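Local atomic coordinates of chitin oligosaccahride binding protein NagB1 (Paenibacillus sp. FPU-7, PDB entry 7EHP), a protein that binds chitin oligosaccharides such as N,N'-diacetylchitobiose outside the cell, probably as the solute-binding component of a sugar uptake system. Residues 169-172 / 173-177; 375-379 / 380-384; 383-386 / 387-391. One frame throughout, in Å; residues are numbered along the deposited sequence.

Interaction 1. Residues 169-172 / 173-177; sequences NMML and NTLWV
The apolar part of this local contact, within helix 165-180, is led by Leu172 and Trp176, one turn apart. Leu172 CG lies in the plane of the indole at its six-membered edge, 3.6 Å from Trp176 CE3, so the leucine meets the rim and not a face. Trp176 CG is set between its backbone N and carbonyl carbon (chi1 80°), which swings the ring back along the helix. Asn173 O lies over one face of the indole, 3.7 Å above its plane and offset toward the rim. Met171 and Leu175 run side by side, with Met171 SD 4.1 Å from Leu175 CD1. Replacing Trp176 by an alanine removes the indole, which would probably leave Leu172 CG without its aromatic neighbour and open a gap beside it. In the backbone, Trp176 N to Leu172 O is nearly straight (168°), whereas Asn173 N divides between Met170 O at 3.0 Å and a weak bond to Asn169 O. All the touching residues are buried: Trp176 meets Trp195 and Phe353 edge-to-face, Leu172 reaches Met369 of helix 359-373 and Phe204 of helix 198-213, and Met171 packs on Phe241 of strand 237-243.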
# COMPACT_ATOMS: atom_id res chain seq x y z
N ASN A 169 0.71 10.36 -2.46
CA ASN A 169 -0.68 10.05 -2.76
C ASN A 169 -1.38 9.27 -1.66
O ASN A 169 -2.61 9.13 -1.72
CB ASN A 169 -0.75 9.28 -4.09
CG ASN A 169 -0.46 10.17 -5.26
OD1 ASN A 169 -0.49 11.40 -5.12
ND2 ASN A 169 -0.16 9.59 -6.41
N MET A 170 -0.66 8.81 -0.64
CA MET A 170 -1.26 7.99 0.40
C MET A 170 -2.24 8.86 1.19
O MET A 170 -3.46 8.66 1.13
CB MET A 170 -0.18 7.38 1.29
CG MET A 170 0.27 6.00 0.77
SD MET A 170 1.33 5.07 1.90
CE MET A 170 2.75 6.14 2.16
N MET A 171 -1.73 9.85 1.91
CA MET A 171 -2.64 10.72 2.66
C MET A 171 -3.61 11.45 1.74
O MET A 171 -4.76 11.71 2.13
CB MET A 171 -1.86 11.72 3.51
CG MET A 171 -2.78 12.50 4.43
SD MET A 171 -2.10 14.00 5.14
CE MET A 171 -0.88 13.34 6.28
N LEU A 172 -3.18 11.75 0.52
CA LEU A 172 -4.07 12.41 -0.42
C LEU A 172 -5.28 11.55 -0.71
O LEU A 172 -6.40 12.06 -0.85
CB LEU A 172 -3.31 12.77 -1.70
CG LEU A 172 -4.02 13.47 -2.87
CD1 LEU A 172 -4.43 14.92 -2.49
CD2 LEU A 172 -3.14 13.46 -4.11
N ASN A 173 -5.08 10.24 -0.79
CA ASN A 173 -6.10 9.31 -1.26
C ASN A 173 -7.28 9.56 -0.37
O ASN A 173 -8.43 9.74 -0.77
CB ASN A 173 -5.92 7.79 -0.91
CG ASN A 173 -6.64 6.96 -1.92
OD1 ASN A 173 -6.54 7.40 -3.04
ND2 ASN A 173 -7.79 6.22 -1.48
N THR A 174 -6.88 9.41 0.90
CA THR A 174 -7.82 9.44 2.04
C THR A 174 -8.42 10.81 2.23
O THR A 174 -9.59 10.93 2.63
CB THR A 174 -7.10 9.03 3.34
OG1 THR A 174 -6.76 7.64 3.36
CG2 THR A 174 -7.93 9.38 4.59
N LEU A 175 -7.66 11.87 1.93
CA LEU A 175 -8.24 13.20 2.09
C LEU A 175 -9.35 13.45 1.08
O LEU A 175 -10.42 13.91 1.46
CB LEU A 175 -7.14 14.25 1.99
CG LEU A 175 -6.54 14.59 3.36
CD1 LEU A 175 -5.36 15.56 3.21
CD2 LEU A 175 -7.62 15.20 4.25
N TRP A 176 -9.14 13.13 -0.21
CA TRP A 176 -10.23 13.46 -1.13
C TRP A 176 -11.37 12.45 -1.00
O TRP A 176 -12.51 12.78 -1.34
CB TRP A 176 -9.83 13.55 -2.63
CG TRP A 176 -9.67 12.22 -3.41
CD1 TRP A 176 -10.69 11.47 -3.90
CD2 TRP A 176 -8.47 11.66 -3.97
NE1 TRP A 176 -10.21 10.39 -4.61
CE2 TRP A 176 -8.85 10.48 -4.67
CE3 TRP A 176 -7.10 11.98 -3.90
CZ2 TRP A 176 -7.92 9.64 -5.30
CZ3 TRP A 176 -6.18 11.14 -4.51
CH2 TRP A 176 -6.60 9.99 -5.21
N VAL A 177 -11.10 11.23 -0.52
CA VAL A 177 -12.18 10.30 -0.23
C VAL A 177 -12.96 10.75 1.00
O VAL A 177 -14.19 10.61 1.06
CB VAL A 177 -11.66 8.85 -0.08
CG1 VAL A 177 -12.75 7.93 0.53
CG2 VAL A 177 -11.16 8.29 -1.43

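Interaction 2. Residues 375-379 / 380-384; sequences GRMTV and EQVLD
Gln381 OE1 is gripped by two donors: Thr378 N at 2.8 Å, and a water at 2.9 Å from Gln381 OE1 that also donates to Arg376 O. The Thr378 N bond is one half of a capping box at the start of helix 379-396, with Thr378 as N-cap. In the other half Gln381 N donates to Thr378 OG1 over 3.2 Å in a nearly straight bond (168°). Thr378 OG1 sits between its backbone N and carbonyl carbon (chi1 70°), which turns the hydroxyl toward the first turn of the helix. The glutamine chain is extended beyond CG and crosses the threonine obliquely, carrying its amide oxygen back to the N-cap; Thr378 N approaches that oxygen 17° from the carbonyl plane. Two N-H groups at the helix start are thus satisfied, one by each side chain of the box, and Glu380 N is met by a second water.

Just before the cap, Gly375, with positive phi, is the C-prime residue of the Schellman motif that ends helix 359-373, so the chain passes from one helix to the next within a few residues. Arg376 NE forms a salt bridge back to Glu371 of that helix. On the inner side Val379 and Val382 pack against helices 359-373 and 198-213. Val379 CG1 lies alongside Leu383 CD1 at 3.9 Å, both side chains pointing the same way. The terminal methyl Met377 CE comes to 3.9 Å from Val382 CG2 and 3.6 Å from Gln381 O.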
# COMPACT_ATOMS: atom_id res chain seq x y z
N GLY A 375 5.46 23.85 -4.85
CA GLY A 375 4.89 25.16 -5.13
C GLY A 375 4.81 25.54 -6.59
O GLY A 375 4.46 26.68 -6.90
N ARG A 376 5.08 24.60 -7.52
CA ARG A 376 5.13 24.93 -8.94
C ARG A 376 3.80 24.70 -9.66
O ARG A 376 3.72 24.95 -10.86
CB ARG A 376 6.25 24.13 -9.60
CG ARG A 376 7.63 24.46 -9.02
CD ARG A 376 8.73 23.77 -9.82
NE ARG A 376 8.79 22.36 -9.47
CZ ARG A 376 9.32 21.88 -8.35
NH1 ARG A 376 9.87 22.71 -7.46
NH2 ARG A 376 9.32 20.58 -8.11
N MET A 377 2.78 24.25 -8.95
CA MET A 377 1.43 24.16 -9.48
C MET A 377 0.45 24.50 -8.37
O MET A 377 0.70 24.19 -7.20
CB MET A 377 1.03 22.77 -10.04
CG MET A 377 1.63 22.40 -11.37
SD MET A 377 1.38 20.66 -11.82
CE MET A 377 -0.30 20.67 -12.37
N THR A 378 -0.66 25.11 -8.74
CA THR A 378 -1.77 25.30 -7.83
C THR A 378 -2.68 24.07 -7.84
O THR A 378 -2.59 23.22 -8.73
CB THR A 378 -2.57 26.56 -8.18
OG1 THR A 378 -3.30 26.35 -9.40
CG2 THR A 378 -1.63 27.76 -8.35
N VAL A 379 -3.53 23.97 -6.82
CA VAL A 379 -4.55 22.92 -6.80
C VAL A 379 -5.37 22.95 -8.08
O VAL A 379 -5.66 21.90 -8.67
CB VAL A 379 -5.44 23.05 -5.54
CG1 VAL A 379 -6.71 22.25 -5.70
CG2 VAL A 379 -4.67 22.59 -4.32
N GLU A 380 -5.75 24.15 -8.54
CA GLU A 380 -6.54 24.28 -9.77
C GLU A 380 -5.84 23.64 -10.95
O GLU A 380 -6.45 22.91 -11.74
CB GLU A 380 -6.83 25.76 -10.07
CG GLU A 380 -7.60 25.97 -11.38
CD GLU A 380 -8.16 27.40 -11.54
OE1 GLU A 380 -7.86 28.28 -10.71
OE2 GLU A 380 -8.92 27.63 -12.49
N GLN A 381 -4.55 23.96 -11.12
CA GLN A 381 -3.77 23.36 -12.21
C GLN A 381 -3.71 21.85 -12.07
O GLN A 381 -3.83 21.12 -13.06
CB GLN A 381 -2.37 23.96 -12.23
CG GLN A 381 -2.34 25.48 -12.51
CD GLN A 381 -0.94 26.07 -12.39
OE1 GLN A 381 -0.25 25.83 -11.41
NE2 GLN A 381 -0.52 26.83 -13.39
N VAL A 382 -3.53 21.35 -10.85
CA VAL A 382 -3.46 19.90 -10.64
C VAL A 382 -4.72 19.22 -11.16
O VAL A 382 -4.67 18.32 -12.01
CB VAL A 382 -3.20 19.59 -9.16
CG1 VAL A 382 -3.46 18.09 -8.89
CG2 VAL A 382 -1.77 19.96 -8.79
N LEU A 383 -5.89 19.67 -10.67
CA LEU A 383 -7.15 18.99 -11.01
C LEU A 383 -7.50 19.15 -12.49
O LEU A 383 -7.99 18.21 -13.12
CB LEU A 383 -8.26 19.52 -10.10
CG LEU A 383 -7.89 19.28 -8.64
CD1 LEU A 383 -8.92 19.84 -7.74
CD2 LEU A 383 -7.76 17.77 -8.35
N ASP A 384 -7.25 20.33 -13.06
CA ASP A 384 -7.41 20.52 -14.50
C ASP A 384 -6.64 19.45 -15.28
O ASP A 384 -7.17 18.84 -16.22
CB ASP A 384 -6.91 21.90 -14.90
CG ASP A 384 -7.90 23.01 -14.61
OD1 ASP A 384 -9.05 22.71 -14.23
OD2 ASP A 384 -7.50 24.18 -14.74
O HOH W 1 2.36 26.71 -12.45
O HOH W 2 -5.79 26.60 -7.15

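Interaction 3. Residues 383-386 / 387-391; sequences LDKM and QKVQE
Four backbone amides of 387-391 find acceptors one turn back in helix 379-396: Gln387 N on Leu383 O, Lys388 N on Asp384 O, Val389 N on Lys385 O and Gln390 N on Met386 O. The bond from Gln390 N to Met386 O is 2.8 Å long. That from Lys388 N to Asp384 O is longer, at 3.2 Å, and the Val389 bond is close to linear (173°).

Side chains meet chiefly at Lys385 and Val389, which approach each other at an angle. A bend at chi2 (67°) lays the lysine chain along the helix, where its end, CE and the adjoining NZ, lies against the valine methyl, Lys385 CE being 4.0 Å from Val389 CG2. Lys388 CG passes 3.5 Å from the backbone oxygen Asp384 O before its chain leads away.

The two buried glutamines are satisfied mainly by partners beyond the two segments. Gln387 OE1 accepts from Trp195 N; as modelled, Gln387 NE2 donates to Glu391 OE1, though the Glu391 chain is crowded against the backbone and its place is doubtful. Gln390 OE1 accepts from Trp195 NE1, and its NE2 serves both Asn394 and Gln358. Trp195 therefore has its backbone N and its indole N-H bound by glutamines three residues apart, which implies that this helix is fastened to the loop carrying Trp195 by directed amide bonds as well as by packing.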
# COMPACT_ATOMS: atom_id res chain seq x y z
N LEU A 383 -5.89 19.67 -10.67
CA LEU A 383 -7.15 18.99 -11.01
C LEU A 383 -7.50 19.15 -12.49
O LEU A 383 -7.99 18.21 -13.12
CB LEU A 383 -8.26 19.52 -10.10
CG LEU A 383 -7.89 19.28 -8.64
CD1 LEU A 383 -8.92 19.84 -7.74
CD2 LEU A 383 -7.76 17.77 -8.35
N ASP A 384 -7.25 20.33 -13.06
CA ASP A 384 -7.41 20.52 -14.50
C ASP A 384 -6.64 19.45 -15.28
O ASP A 384 -7.17 18.84 -16.22
CB ASP A 384 -6.91 21.90 -14.90
CG ASP A 384 -7.90 23.01 -14.61
OD1 ASP A 384 -9.05 22.71 -14.23
OD2 ASP A 384 -7.50 24.18 -14.74
N LYS A 385 -5.38 19.24 -14.91
CA LYS A 385 -4.55 18.26 -15.61
C LYS A 385 -5.00 16.83 -15.30
O LYS A 385 -5.06 15.98 -16.21
CB LYS A 385 -3.09 18.48 -15.22
CG LYS A 385 -2.13 17.45 -15.77
CD LYS A 385 -2.02 17.54 -17.28
CE LYS A 385 -0.83 16.71 -17.78
NZ LYS A 385 -0.84 16.50 -19.26
N MET A 386 -5.34 16.55 -14.04
CA MET A 386 -5.85 15.23 -13.70
C MET A 386 -7.08 14.89 -14.51
O MET A 386 -7.23 13.76 -15.00
CB MET A 386 -6.17 15.14 -12.20
CG MET A 386 -4.93 15.12 -11.33
SD MET A 386 -3.87 13.76 -11.84
CE MET A 386 -5.00 12.38 -11.63
N GLN A 387 -7.99 15.85 -14.68
CA GLN A 387 -9.22 15.51 -15.39
C GLN A 387 -8.97 15.27 -16.87
O GLN A 387 -9.55 14.36 -17.46
CB GLN A 387 -10.30 16.57 -15.18
CG GLN A 387 -11.64 16.13 -15.79
CD GLN A 387 -12.12 14.79 -15.23
OE1 GLN A 387 -11.79 14.42 -14.10
NE2 GLN A 387 -12.93 14.08 -16.02
N LYS A 388 -8.10 16.08 -17.49
CA LYS A 388 -7.81 15.85 -18.90
C LYS A 388 -7.22 14.46 -19.11
O LYS A 388 -7.64 13.73 -20.01
CB LYS A 388 -6.87 16.93 -19.45
CG LYS A 388 -7.59 18.26 -19.64
CD LYS A 388 -6.73 19.32 -20.30
CE LYS A 388 -7.46 20.67 -20.33
NZ LYS A 388 -8.66 20.65 -21.22
N VAL A 389 -6.25 14.08 -18.27
CA VAL A 389 -5.65 12.75 -18.41
C VAL A 389 -6.69 11.68 -18.12
O VAL A 389 -6.71 10.63 -18.78
CB VAL A 389 -4.42 12.63 -17.49
CG1 VAL A 389 -3.91 11.20 -17.45
CG2 VAL A 389 -3.34 13.56 -17.98
N GLN A 390 -7.57 11.94 -17.16
CA GLN A 390 -8.64 10.99 -16.85
C GLN A 390 -9.55 10.77 -18.05
O GLN A 390 -9.94 9.63 -18.35
CB GLN A 390 -9.44 11.48 -15.65
CG GLN A 390 -10.42 10.47 -15.10
CD GLN A 390 -9.73 9.24 -14.62
OE1 GLN A 390 -9.08 9.26 -13.59
NE2 GLN A 390 -9.87 8.14 -15.37
N GLU A 391 -9.90 11.85 -18.77
CA GLU A 391 -10.73 11.71 -19.97
C GLU A 391 -10.02 10.88 -21.02
O GLU A 391 -10.63 10.02 -21.67
CB GLU A 391 -11.09 13.07 -20.57
CG GLU A 391 -11.45 14.21 -19.63
CD GLU A 391 -12.92 14.26 -19.30
OE1 GLU A 391 -13.38 15.28 -18.73
OE2 GLU A 391 -13.59 13.25 -19.58

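How the interactions relate
Interaction 1 belongs to the core, and the Met170 side chain lies about 6 Å from a bound sugar. Interactions 2 and 3 are partly exposed; their centres lie about 25 and 24 Å from the centre of the chain, against about 12 Å for interaction 1. They share Leu383 and Asp384 as successive parts of helix 379-396. Interactions 1 and 2 do not touch, their nearest atoms being about 7 Å apart, yet helices 359-373 and 198-213 pack against all three. Trp195 links interactions 1 and 3 more directly. The chemistry shifts accordingly, from aromatic and aliphatic packing, through a solvated cap, to amide bonding.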